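Local coordinates for protein probable tRNA pseudouridine synthase D (Methanosarcina mazei, PDB 1Z2Z) that probably converts uridine-13 of transfer RNAs into pseudouridine, as a TruD-family pseudouridine synthase, at residues A[187-190]-A[196-199]; A[192-197]-A[371-376]; A[201-206]-A[231-236]; A[256-261]-A[377-382]. All blocks are in the same frame, centred on the assembly; numbering follows the deposited sequence.

Contact 1: residues A[187-190]-A[196-199]; sequences KAIV and KAAL
Ala188 meets Ala197 where two consecutive helices, 182-191 and 194-202, come together just beyond the short turn that joins them. The Ala188 methyl points at the second helix, and its CB lies 3.5 Å from CB of Ala197, methyl against methyl. With nothing larger than these two methyls between them, the backbones come close, CA of Ala188 standing 5.0 Å from CA of Ala197. CB of Ala188 also touches the neighbouring backbone, 3.5 Å from N of Ala197, and brushes the root of the next side chain, 4.2 Å from CB of Lys196. The Lys196 chain then leads away from helix 182-191.

One residue further along, Ile189 adds one branch to the same methyl. Its CG1 sits beside the backbone N (chi1 -51°), which puts this methylene 3.5 Å from CB of Ala197. The other branch, CG2, is turned anti to the backbone N and goes to the loop side, toward Ile373; the CD1 end reaches Met379. Ile189 therefore joins the helix pair to the loop that covers it.

No hydrogen bond or charge pair crosses between the segments. The small buried methyls allow the close backbone approach, and the joint, whose side-chain packing is wholly apolar, is probably held by shape and exclusion of water, away from the predicted nucleophile.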
loop_
_atom_site.group_PDB
_atom_site.type_symbol
_atom_site.label_atom_id
_atom_site.label_comp_id
_atom_site.label_asym_id
_atom_site.label_seq_id
_atom_site.Cartn_x
_atom_site.Cartn_y
_atom_site.Cartn_z
ATOM N N LYS A 187 4.932 -17.514 3.860
ATOM C CA LYS A 187 4.466 -18.776 3.313
ATOM C C LYS A 187 5.301 -19.943 3.827
ATOM O O LYS A 187 4.776 -21.030 4.056
ATOM C CB LYS A 187 4.507 -18.741 1.783
ATOM C CG LYS A 187 3.918 -19.979 1.126
ATOM C CD LYS A 187 4.110 -19.968 -0.381
ATOM C CE LYS A 187 3.645 -21.281 -1.002
ATOM N NZ LYS A 187 4.024 -21.378 -2.441
ATOM N N ALA A 188 6.598 -19.716 4.014
ATOM C CA ALA A 188 7.476 -20.767 4.504
ATOM C C ALA A 188 7.208 -21.061 5.977
ATOM O O ALA A 188 7.186 -22.221 6.395
ATOM C CB ALA A 188 8.931 -20.371 4.310
ATOM N N ILE A 189 6.996 -20.014 6.765
ATOM C CA ILE A 189 6.738 -20.198 8.187
ATOM C C ILE A 189 5.492 -21.067 8.392
ATOM O O ILE A 189 5.544 -22.075 9.096
ATOM C CB ILE A 189 6.570 -18.836 8.898
ATOM C CG1 ILE A 189 7.748 -17.929 8.560
ATOM C CG2 ILE A 189 6.570 -19.024 10.400
ATOM C CD1 ILE A 189 7.588 -16.525 9.088
ATOM N N VAL A 190 4.383 -20.680 7.764
ATOM C CA VAL A 190 3.123 -21.425 7.851
ATOM C C VAL A 190 3.330 -22.916 7.562
ATOM O O VAL A 190 2.877 -23.783 8.318
ATOM C CB VAL A 190 2.085 -20.875 6.840
ATOM C CG1 VAL A 190 0.910 -21.830 6.710
ATOM C CG2 VAL A 190 1.605 -19.508 7.286
ATOM N N LYS A 196 13.972 -21.847 4.987
ATOM C CA LYS A 196 13.697 -21.044 3.805
ATOM C C LYS A 196 13.179 -19.655 4.168
ATOM O O LYS A 196 13.585 -18.663 3.566
ATOM C CB LYS A 196 12.686 -21.764 2.901
ATOM C CG LYS A 196 13.157 -23.141 2.417
ATOM C CD LYS A 196 14.478 -23.040 1.650
ATOM C CE LYS A 196 15.043 -24.408 1.290
ATOM N NZ LYS A 196 16.345 -24.297 0.568
ATOM N N ALA A 197 12.288 -19.584 5.152
ATOM C CA ALA A 197 11.728 -18.305 5.581
ATOM C C ALA A 197 12.824 -17.357 6.058
ATOM O O ALA A 197 12.739 -16.143 5.858
ATOM C CB ALA A 197 10.708 -18.520 6.694
ATOM N N ALA A 198 13.851 -17.912 6.693
ATOM C CA ALA A 198 14.953 -17.104 7.188
ATOM C C ALA A 198 15.893 -16.736 6.053
ATOM O O ALA A 198 16.365 -15.604 5.973
ATOM C CB ALA A 198 15.708 -17.854 8.267
ATOM N N LEU A 199 16.164 -17.691 5.173
ATOM C CA LEU A 199 17.054 -17.444 4.045
ATOM C C LEU A 199 16.456 -16.468 3.038
ATOM O O LEU A 199 17.166 -15.635 2.482
ATOM C CB LEU A 199 17.401 -18.760 3.348
ATOM C CG LEU A 199 18.788 -19.356 3.625
ATOM C CD1 LEU A 199 19.043 -19.472 5.126
ATOM C CD2 LEU A 199 18.873 -20.717 2.952
#

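Contact 2: residues A[192-197]-A[371-376]; sequences GNFEKA and FNIEKF
Ile373 and Lys375, in the loop between helix 352-363 and strand 389-391, pack on the ring of Phe194. This ring stands at the start of helix 194-202, just after a Schellman motif in which Gly192, with positive phi, ends the preceding helix. The loop thus packs on the start of helix 194-202 and, through Ile373, on Ile189 of helix 182-191, a structural join.

Ile373 comes first. Its CG2 methyl lies near the plane of the ring and meets it at the edge, 3.7 Å from CZ of Phe194. This branch is anti to the Ile373 backbone N, while CG1 is the one beside it (chi1 -60°). The residue is buried, with Ser380 as a further neighbour.

Lys375 follows with the aliphatic root of its chain. CB is 3.9 Å from CZ of Phe194, and CG approaches the ring obliquely. Bends at chi2 and chi3 (-70° and -67°) then carry the ammonium end away from the phenyl group, so only methylenes make the contact while the charge stays on the outer side. The nearest approach is from Lys375 CG to the ring carbon CE1 of Phe194, at 3.7 Å.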
loop_
_atom_site.group_PDB
_atom_site.type_symbol
_atom_site.label_atom_id
_atom_site.label_comp_id
_atom_site.label_asym_id
_atom_site.label_seq_id
_atom_site.Cartn_x
_atom_site.Cartn_y
_atom_site.Cartn_z
ATOM N N GLY A 192 5.863 -24.482 7.882
ATOM C CA GLY A 192 6.747 -25.035 8.890
ATOM C C GLY A 192 8.215 -24.811 8.587
ATOM O O GLY A 192 9.057 -24.898 9.475
ATOM N N ASN A 193 8.537 -24.519 7.334
ATOM C CA ASN A 193 9.928 -24.299 6.962
ATOM C C ASN A 193 10.497 -22.998 7.505
ATOM O O ASN A 193 9.979 -21.919 7.221
ATOM C CB ASN A 193 10.068 -24.296 5.447
ATOM C CG ASN A 193 9.719 -25.622 4.841
ATOM O OD1 ASN A 193 10.421 -26.615 5.047
ATOM N ND2 ASN A 193 8.623 -25.657 4.091
ATOM N N PHE A 194 11.560 -23.097 8.292
ATOM C CA PHE A 194 12.194 -21.898 8.817
ATOM C C PHE A 194 13.559 -21.714 8.176
ATOM O O PHE A 194 14.168 -20.650 8.283
ATOM C CB PHE A 194 12.313 -21.961 10.338
ATOM C CG PHE A 194 11.064 -21.533 11.049
ATOM C CD1 PHE A 194 9.955 -22.368 11.100
ATOM C CD2 PHE A 194 10.991 -20.282 11.653
ATOM C CE1 PHE A 194 8.787 -21.962 11.737
ATOM C CE2 PHE A 194 9.829 -19.865 12.291
ATOM C CZ PHE A 194 8.726 -20.709 12.335
ATOM N N GLU A 195 14.018 -22.762 7.499
ATOM C CA GLU A 195 15.297 -22.758 6.796
ATOM C C GLU A 195 15.169 -21.861 5.567
ATOM O O GLU A 195 16.129 -21.210 5.151
ATOM C CB GLU A 195 15.647 -24.176 6.340
ATOM C CG GLU A 195 16.944 -24.269 5.549
ATOM C CD GLU A 195 18.123 -24.644 6.417
ATOM O OE1 GLU A 195 19.278 -24.348 6.030
ATOM O OE2 GLU A 195 17.890 -25.251 7.485
ATOM N N LYS A 196 13.972 -21.847 4.987
ATOM C CA LYS A 196 13.697 -21.044 3.805
ATOM C C LYS A 196 13.179 -19.655 4.168
ATOM O O LYS A 196 13.585 -18.663 3.566
ATOM C CB LYS A 196 12.686 -21.764 2.901
ATOM C CG LYS A 196 13.157 -23.141 2.417
ATOM C CD LYS A 196 14.478 -23.040 1.650
ATOM C CE LYS A 196 15.043 -24.408 1.290
ATOM N NZ LYS A 196 16.345 -24.297 0.568
ATOM N N ALA A 197 12.288 -19.584 5.152
ATOM C CA ALA A 197 11.728 -18.305 5.581
ATOM C C ALA A 197 12.824 -17.357 6.058
ATOM O O ALA A 197 12.739 -16.143 5.858
ATOM C CB ALA A 197 10.708 -18.520 6.694
ATOM N N PHE A 371 -1.902 -21.419 10.571
ATOM C CA PHE A 371 -1.630 -20.034 10.956
ATOM C C PHE A 371 -1.342 -19.881 12.439
ATOM O O PHE A 371 -1.576 -18.822 13.024
ATOM C CB PHE A 371 -2.791 -19.108 10.579
ATOM C CG PHE A 371 -2.686 -18.542 9.191
ATOM C CD1 PHE A 371 -3.297 -19.177 8.113
ATOM C CD2 PHE A 371 -1.972 -17.370 8.961
ATOM C CE1 PHE A 371 -3.195 -18.659 6.820
ATOM C CE2 PHE A 371 -1.862 -16.844 7.677
ATOM C CZ PHE A 371 -2.480 -17.489 6.603
ATOM N N ASN A 372 -0.835 -20.946 13.043
ATOM C CA ASN A 372 -0.487 -20.926 14.449
ATOM C C ASN A 372 0.944 -21.408 14.601
ATOM O O ASN A 372 1.203 -22.518 15.054
ATOM C CB ASN A 372 -1.445 -21.809 15.254
ATOM C CG ASN A 372 -2.830 -21.197 15.384
ATOM O OD1 ASN A 372 -3.551 -21.044 14.397
ATOM N ND2 ASN A 372 -3.203 -20.835 16.608
ATOM N N ILE A 373 1.876 -20.558 14.203
ATOM C CA ILE A 373 3.285 -20.889 14.284
ATOM C C ILE A 373 3.648 -21.462 15.655
ATOM O O ILE A 373 3.543 -20.769 16.664
ATOM C CB ILE A 373 4.146 -19.636 14.013
ATOM C CG1 ILE A 373 3.847 -19.086 12.614
ATOM C CG2 ILE A 373 5.619 -19.981 14.133
ATOM C CD1 ILE A 373 2.452 -18.522 12.439
ATOM N N GLU A 374 4.067 -22.727 15.691
ATOM C CA GLU A 374 4.453 -23.363 16.950
ATOM C C GLU A 374 5.711 -22.702 17.506
ATOM O O GLU A 374 5.724 -22.236 18.643
ATOM C CB GLU A 374 4.713 -24.867 16.755
ATOM C CG GLU A 374 3.489 -25.694 16.354
ATOM C CD GLU A 374 3.807 -27.175 16.172
ATOM O OE1 GLU A 374 4.634 -27.515 15.301
ATOM O OE2 GLU A 374 3.227 -28.006 16.896
ATOM N N LYS A 375 6.766 -22.658 16.698
ATOM C CA LYS A 375 8.033 -22.058 17.112
ATOM C C LYS A 375 7.817 -20.616 17.581
ATOM O O LYS A 375 8.357 -20.200 18.608
ATOM C CB LYS A 375 9.022 -22.078 15.945
ATOM C CG LYS A 375 9.017 -23.373 15.147
ATOM C CD LYS A 375 9.605 -24.522 15.934
ATOM C CE LYS A 375 11.088 -24.304 16.170
ATOM N NZ LYS A 375 11.741 -25.468 16.826
ATOM N N PHE A 376 7.026 -19.862 16.817
ATOM C CA PHE A 376 6.720 -18.470 17.142
ATOM C C PHE A 376 5.228 -18.181 17.202
ATOM O O PHE A 376 4.654 -17.621 16.265
ATOM C CB PHE A 376 7.354 -17.514 16.131
ATOM C CG PHE A 376 8.720 -17.058 16.511
ATOM C CD1 PHE A 376 9.049 -15.710 16.476
ATOM C CD2 PHE A 376 9.681 -17.979 16.912
ATOM C CE1 PHE A 376 10.321 -15.280 16.839
ATOM C CE2 PHE A 376 10.957 -17.564 17.277
ATOM C CZ PHE A 376 11.280 -16.209 17.241
#

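Contact 3: residues A[201-206]-A[231-236]; sequences YIAEPF and KTYPLR
Tyr233 reaches across to the end of helix 194-202 and donates a hydrogen bond from its hydroxyl to the backbone carbonyl of Ile202, with OH of Tyr233 2.6 Å from O of Ile202. O of Ile202 lies near the plane of the phenol ring, at its edge, 3.1 Å from CE2 of Tyr233. Relative to the carbonyl, the hydroxyl is less regular: it stands above the carbonyl plane, 42° out of it, with a C=O...OH angle of 123°, so it does not lie on a lone pair. With CG of Tyr233 beside its own backbone N (chi1 -81°), the ring is carried toward the neighbouring helix end.

Ile202 is the last helical residue here, and Ala203 leaves helical geometry, so the phenol takes up a carbonyl at a helix C terminus within the helical part of the TruD region. Two other carbonyls of this end, those of Tyr201 and Glu204, are bound by the guanidinium of Arg179. Tyr233, like Ala203, is the first residue past a helix, here 226-232, and the contact thus joins the ends of two helices.

CA of Ala203 is 3.5 Å from OH of Tyr233. The CG2 methyl of Ile202 is further off, 4.2 Å from OH of Tyr233, and the two side chains cross at about a right angle. A phenylalanine in place of Tyr233 would probably leave the carbonyl of Ile202, in this buried contact, without this donor. Beyond the segments, Arg217 and Val220 of helix 213-223 touch the Tyr233 side chain.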
loop_
_atom_site.group_PDB
_atom_site.type_symbol
_atom_site.label_atom_id
_atom_site.label_comp_id
_atom_site.label_asym_id
_atom_site.label_seq_id
_atom_site.Cartn_x
_atom_site.Cartn_y
_atom_site.Cartn_z
ATOM N N TYR A 201 14.812 -13.980 3.567
ATOM C CA TYR A 201 14.924 -12.619 4.091
ATOM C C TYR A 201 16.389 -12.223 4.237
ATOM O O TYR A 201 16.782 -11.109 3.900
ATOM C CB TYR A 201 14.221 -12.520 5.453
ATOM C CG TYR A 201 14.090 -11.109 5.985
ATOM C CD1 TYR A 201 13.077 -10.264 5.535
ATOM C CD2 TYR A 201 15.011 -10.601 6.897
ATOM C CE1 TYR A 201 12.988 -8.945 5.978
ATOM C CE2 TYR A 201 14.932 -9.284 7.341
ATOM C CZ TYR A 201 13.921 -8.460 6.875
ATOM O OH TYR A 201 13.870 -7.148 7.283
ATOM N N ILE A 202 17.195 -13.142 4.747
ATOM C CA ILE A 202 18.612 -12.875 4.925
ATOM C C ILE A 202 19.280 -12.677 3.562
ATOM O O ILE A 202 19.987 -11.690 3.350
ATOM C CB ILE A 202 19.285 -14.037 5.663
ATOM C CG1 ILE A 202 18.655 -14.180 7.056
ATOM C CG2 ILE A 202 20.786 -13.807 5.722
ATOM C CD1 ILE A 202 18.999 -15.468 7.779
ATOM N N ALA A 203 19.037 -13.622 2.652
ATOM C CA ALA A 203 19.584 -13.599 1.297
ATOM C C ALA A 203 18.475 -13.311 0.278
ATOM O O ALA A 203 17.614 -12.470 0.520
ATOM C CB ALA A 203 20.250 -14.936 0.986
ATOM N N GLU A 204 18.498 -14.001 -0.859
ATOM C CA GLU A 204 17.483 -13.807 -1.900
ATOM C C GLU A 204 17.526 -12.420 -2.526
ATOM O O GLU A 204 16.785 -11.523 -2.126
ATOM C CB GLU A 204 16.078 -14.032 -1.344
ATOM C CG GLU A 204 14.996 -13.843 -2.399
ATOM C CD GLU A 204 14.616 -15.140 -3.091
ATOM O OE1 GLU A 204 15.509 -15.981 -3.342
ATOM O OE2 GLU A 204 13.415 -15.303 -3.389
ATOM N N PRO A 205 18.373 -12.239 -3.547
ATOM C CA PRO A 205 18.539 -10.968 -4.254
ATOM C C PRO A 205 17.423 -10.654 -5.247
ATOM O O PRO A 205 16.798 -11.559 -5.793
ATOM C CB PRO A 205 19.872 -11.156 -4.949
ATOM C CG PRO A 205 19.803 -12.599 -5.352
ATOM C CD PRO A 205 19.292 -13.258 -4.090
ATOM N N PHE A 206 17.181 -9.368 -5.479
ATOM C CA PHE A 206 16.159 -8.940 -6.427
ATOM C C PHE A 206 16.733 -7.985 -7.472
ATOM O O PHE A 206 17.660 -7.223 -7.188
ATOM C CB PHE A 206 14.984 -8.272 -5.705
ATOM C CG PHE A 206 13.932 -9.240 -5.224
ATOM C CD1 PHE A 206 12.603 -8.841 -5.132
ATOM C CD2 PHE A 206 14.269 -10.546 -4.859
ATOM C CE1 PHE A 206 11.625 -9.722 -4.693
ATOM C CE2 PHE A 206 13.296 -11.437 -4.417
ATOM C CZ PHE A 206 11.970 -11.025 -4.334
ATOM N N LYS A 231 30.129 -9.432 6.818
ATOM C CA LYS A 231 31.323 -8.706 6.396
ATOM C C LYS A 231 31.080 -7.955 5.085
ATOM O O LYS A 231 31.742 -6.956 4.811
ATOM C CB LYS A 231 32.497 -9.683 6.218
ATOM C CG LYS A 231 33.811 -9.051 5.748
ATOM C CD LYS A 231 34.576 -8.375 6.885
ATOM C CE LYS A 231 35.805 -7.626 6.371
ATOM N NZ LYS A 231 35.425 -6.456 5.519
ATOM N N THR A 232 30.124 -8.439 4.291
ATOM C CA THR A 232 29.793 -7.834 2.995
ATOM C C THR A 232 28.516 -6.966 3.025
ATOM O O THR A 232 28.456 -5.912 2.389
ATOM C CB THR A 232 29.669 -8.950 1.881
ATOM O OG1 THR A 232 29.444 -8.344 0.600
ATOM C CG2 THR A 232 28.521 -9.915 2.185
ATOM N N TYR A 233 27.512 -7.403 3.781
ATOM C CA TYR A 233 26.252 -6.676 3.880
ATOM C C TYR A 233 26.407 -5.262 4.438
ATOM O O TYR A 233 26.938 -5.061 5.539
ATOM C CB TYR A 233 25.250 -7.447 4.746
ATOM C CG TYR A 233 24.510 -8.584 4.058
ATOM C CD1 TYR A 233 25.200 -9.623 3.426
ATOM C CD2 TYR A 233 23.116 -8.656 4.108
ATOM C CE1 TYR A 233 24.517 -10.711 2.872
ATOM C CE2 TYR A 233 22.421 -9.737 3.561
ATOM C CZ TYR A 233 23.126 -10.763 2.948
ATOM O OH TYR A 233 22.449 -11.853 2.451
ATOM N N PRO A 234 25.934 -4.256 3.679
ATOM C CA PRO A 234 26.038 -2.870 4.133
ATOM C C PRO A 234 25.224 -2.665 5.404
ATOM O O PRO A 234 24.170 -3.284 5.589
ATOM C CB PRO A 234 25.507 -2.080 2.940
ATOM C CG PRO A 234 24.487 -3.002 2.362
ATOM C CD PRO A 234 25.185 -4.341 2.412
ATOM N N LEU A 235 25.737 -1.800 6.278
ATOM C CA LEU A 235 25.106 -1.481 7.561
ATOM C C LEU A 235 23.658 -1.049 7.376
ATOM O O LEU A 235 22.864 -1.075 8.316
ATOM C CB LEU A 235 25.891 -0.365 8.258
ATOM C CG LEU A 235 27.349 -0.660 8.610
ATOM C CD1 LEU A 235 28.092 0.649 8.835
ATOM C CD2 LEU A 235 27.415 -1.549 9.838
ATOM N N ARG A 236 23.331 -0.645 6.155
ATOM C CA ARG A 236 21.987 -0.212 5.813
ATOM C C ARG A 236 20.958 -1.277 6.191
ATOM O O ARG A 236 19.844 -0.951 6.602
ATOM C CB ARG A 236 21.916 0.089 4.314
ATOM C CG ARG A 236 20.520 0.308 3.769
ATOM C CD ARG A 236 20.584 0.859 2.358
ATOM N NE ARG A 236 21.347 0.001 1.451
ATOM C CZ ARG A 236 20.870 -1.098 0.870
ATOM N NH1 ARG A 236 19.620 -1.483 1.093
ATOM N NH2 ARG A 236 21.644 -1.814 0.063
#

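Contact 4: residues A[256-261]-A[377-382]; sequences GSFRVL and PEMSSK
Phe258 and Met379, the latter present as selenomethionine, form a Met-aromatic contact between two loops, one leading into helix 263-287 and the other carrying the 3-10 turn 377-379. This is the buried, tightly packed part. The Met379 chain runs extended, CG anti to the backbone N, and bends at chi3 to bring its methyl to the base of the ring: CE of Met379 is 3.5 Å from CB and 3.6 Å from CG of Phe258. SE of Met379 stands over the ring face at a distance, 5.1 Å from the centroid of Phe258 and 19° off its normal. Ala197 and Phe376 also lie against Phe258, and Val270 against Met379, so this half is buried among apolar neighbours from helices 194-202 and 263-287 and the 371-376 loop.

The outer half is polar and looser, made by the exposed Arg259 and the partly exposed Glu378 through a salt bridge. The extended Arg259 chain offers an N-H in the guanidinium plane, but the carboxylate is met from above, with the two planes 55° apart, so the groups do not lie flat in a paired, two-bond fashion. An alanine in place of Glu378 would probably leave Arg259 without this carboxylate and Tyr266 without its weak bond to OE2. The bridge itself is a single nearly straight bond, from NH2 of Arg259 to OE1 of Glu378, 2.7 Å long with an N-H...O angle of 174°.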
loop_
_atom_site.group_PDB
_atom_site.type_symbol
_atom_site.label_atom_id
_atom_site.label_comp_id
_atom_site.label_asym_id
_atom_site.label_seq_id
_atom_site.Cartn_x
_atom_site.Cartn_y
_atom_site.Cartn_z
ATOM N N GLY A 256 14.583 -19.380 15.797
ATOM C CA GLY A 256 14.693 -18.208 16.647
ATOM C C GLY A 256 15.446 -17.053 16.020
ATOM O O GLY A 256 15.713 -16.046 16.678
ATOM N N SER A 257 15.795 -17.186 14.746
ATOM C CA SER A 257 16.516 -16.116 14.068
ATOM C C SER A 257 15.609 -14.897 13.886
ATOM O O SER A 257 16.074 -13.831 13.509
ATOM C CB SER A 257 17.037 -16.592 12.710
ATOM O OG SER A 257 15.975 -16.785 11.800
ATOM N N PHE A 258 14.319 -15.053 14.174
ATOM C CA PHE A 258 13.362 -13.962 14.034
ATOM C C PHE A 258 13.189 -13.168 15.312
ATOM O O PHE A 258 12.600 -12.085 15.304
ATOM C CB PHE A 258 12.001 -14.506 13.626
ATOM C CG PHE A 258 11.968 -15.063 12.245
ATOM C CD1 PHE A 258 11.992 -14.219 11.141
ATOM C CD2 PHE A 258 11.904 -16.434 12.041
ATOM C CE1 PHE A 258 11.954 -14.734 9.853
ATOM C CE2 PHE A 258 11.866 -16.958 10.758
ATOM C CZ PHE A 258 11.888 -16.108 9.662
ATOM N N ARG A 259 13.691 -13.719 16.413
ATOM C CA ARG A 259 13.578 -13.081 17.724
ATOM C C ARG A 259 14.598 -11.961 17.915
ATOM O O ARG A 259 14.835 -11.505 19.035
ATOM C CB ARG A 259 13.740 -14.137 18.828
ATOM C CG ARG A 259 12.570 -14.198 19.811
ATOM C CD ARG A 259 12.656 -15.410 20.737
ATOM N NE ARG A 259 11.481 -15.554 21.598
ATOM C CZ ARG A 259 10.229 -15.699 21.159
ATOM N NH1 ARG A 259 9.971 -15.716 19.859
ATOM N NH2 ARG A 259 9.228 -15.841 22.022
ATOM N N VAL A 260 15.189 -11.517 16.812
ATOM C CA VAL A 260 16.180 -10.450 16.846
ATOM C C VAL A 260 15.592 -9.152 16.285
ATOM O O VAL A 260 16.099 -8.056 16.540
ATOM C CB VAL A 260 17.423 -10.862 16.037
ATOM C CG1 VAL A 260 18.192 -11.951 16.778
ATOM C CG2 VAL A 260 16.998 -11.384 14.683
ATOM N N LEU A 261 14.510 -9.294 15.527
ATOM C CA LEU A 261 13.812 -8.166 14.916
ATOM C C LEU A 261 12.627 -7.788 15.810
ATOM O O LEU A 261 11.957 -8.664 16.355
ATOM C CB LEU A 261 13.286 -8.573 13.535
ATOM C CG LEU A 261 14.192 -9.435 12.642
ATOM C CD1 LEU A 261 13.401 -9.944 11.446
ATOM C CD2 LEU A 261 15.399 -8.631 12.196
ATOM N N PRO A 377 4.581 -18.542 18.319
ATOM C CA PRO A 377 3.143 -18.302 18.462
ATOM C C PRO A 377 2.785 -16.826 18.305
ATOM O O PRO A 377 1.832 -16.483 17.608
ATOM C CB PRO A 377 2.852 -18.835 19.860
ATOM C CG PRO A 377 4.137 -18.569 20.589
ATOM C CD PRO A 377 5.165 -19.016 19.585
ATOM N N GLU A 378 3.561 -15.962 18.957
ATOM C CA GLU A 378 3.345 -14.514 18.910
ATOM C C GLU A 378 3.272 -14.074 17.452
ATOM O O GLU A 378 2.637 -13.075 17.107
ATOM C CB GLU A 378 4.503 -13.769 19.595
ATOM C CG GLU A 378 5.203 -14.523 20.735
ATOM C CD GLU A 378 6.181 -15.580 20.237
ATOM O OE1 GLU A 378 6.778 -16.293 21.072
ATOM O OE2 GLU A 378 6.356 -15.697 19.006
HETATM N N MSE A 379 3.934 -14.851 16.605
HETATM C CA MSE A 379 4.000 -14.585 15.184
HETATM C C MSE A 379 2.798 -15.144 14.442
HETATM O O MSE A 379 2.621 -14.886 13.251
HETATM C CB MSE A 379 5.280 -15.199 14.626
HETATM C CG MSE A 379 5.580 -14.852 13.191
HETATM SE SE MSE A 379 7.130 -15.822 12.615
HETATM C CE MSE A 379 8.505 -14.569 13.184
ATOM N N SER A 380 1.971 -15.913 15.144
ATOM C CA SER A 380 0.798 -16.499 14.512
ATOM C C SER A 380 -0.418 -15.609 14.680
ATOM O O SER A 380 -0.729 -15.134 15.772
ATOM C CB SER A 380 0.509 -17.898 15.070
ATOM O OG SER A 380 -0.043 -17.847 16.369
ATOM N N SER A 381 -1.096 -15.383 13.568
ATOM C CA SER A 381 -2.277 -14.552 13.550
ATOM C C SER A 381 -3.491 -15.446 13.404
ATOM O O SER A 381 -3.383 -16.605 12.989
ATOM C CB SER A 381 -2.205 -13.569 12.377
ATOM O OG SER A 381 -3.375 -12.773 12.287
ATOM N N LYS A 382 -4.646 -14.891 13.751
ATOM C CA LYS A 382 -5.904 -15.603 13.670
ATOM C C LYS A 382 -6.691 -15.210 12.429
ATOM O O LYS A 382 -7.684 -15.852 12.097
ATOM C CB LYS A 382 -6.738 -15.355 14.935
ATOM C CG LYS A 382 -6.693 -13.925 15.512
ATOM C CD LYS A 382 -7.575 -12.921 14.765
ATOM C CE LYS A 382 -7.594 -11.575 15.488
ATOM N NZ LYS A 382 -8.353 -10.509 14.761
#

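From the N terminus, contact 1 comes first and closes the short turn between helices 182-191 and 194-202. Contact 2 opens inside that turn, shares Lys196 and Ala197 with contact 1, and closes far later, on the loop 371-376. Nested within it, contact 3 closes a largely helical loop of 24 residues at the far end of helix 194-202. After contact 3 closes, contact 4 opens at 256-261, the loop before helix 263-287, and closes at 377-382, tying that loop to the one before strand 389-391; contacts 2 and 4 therefore cross. Contacts 1, 2 and 4 lie side by side: Ile189 reaches both late segments, and Phe376 of contact 2 makes a cation-pi pair with Arg259 of contact 4.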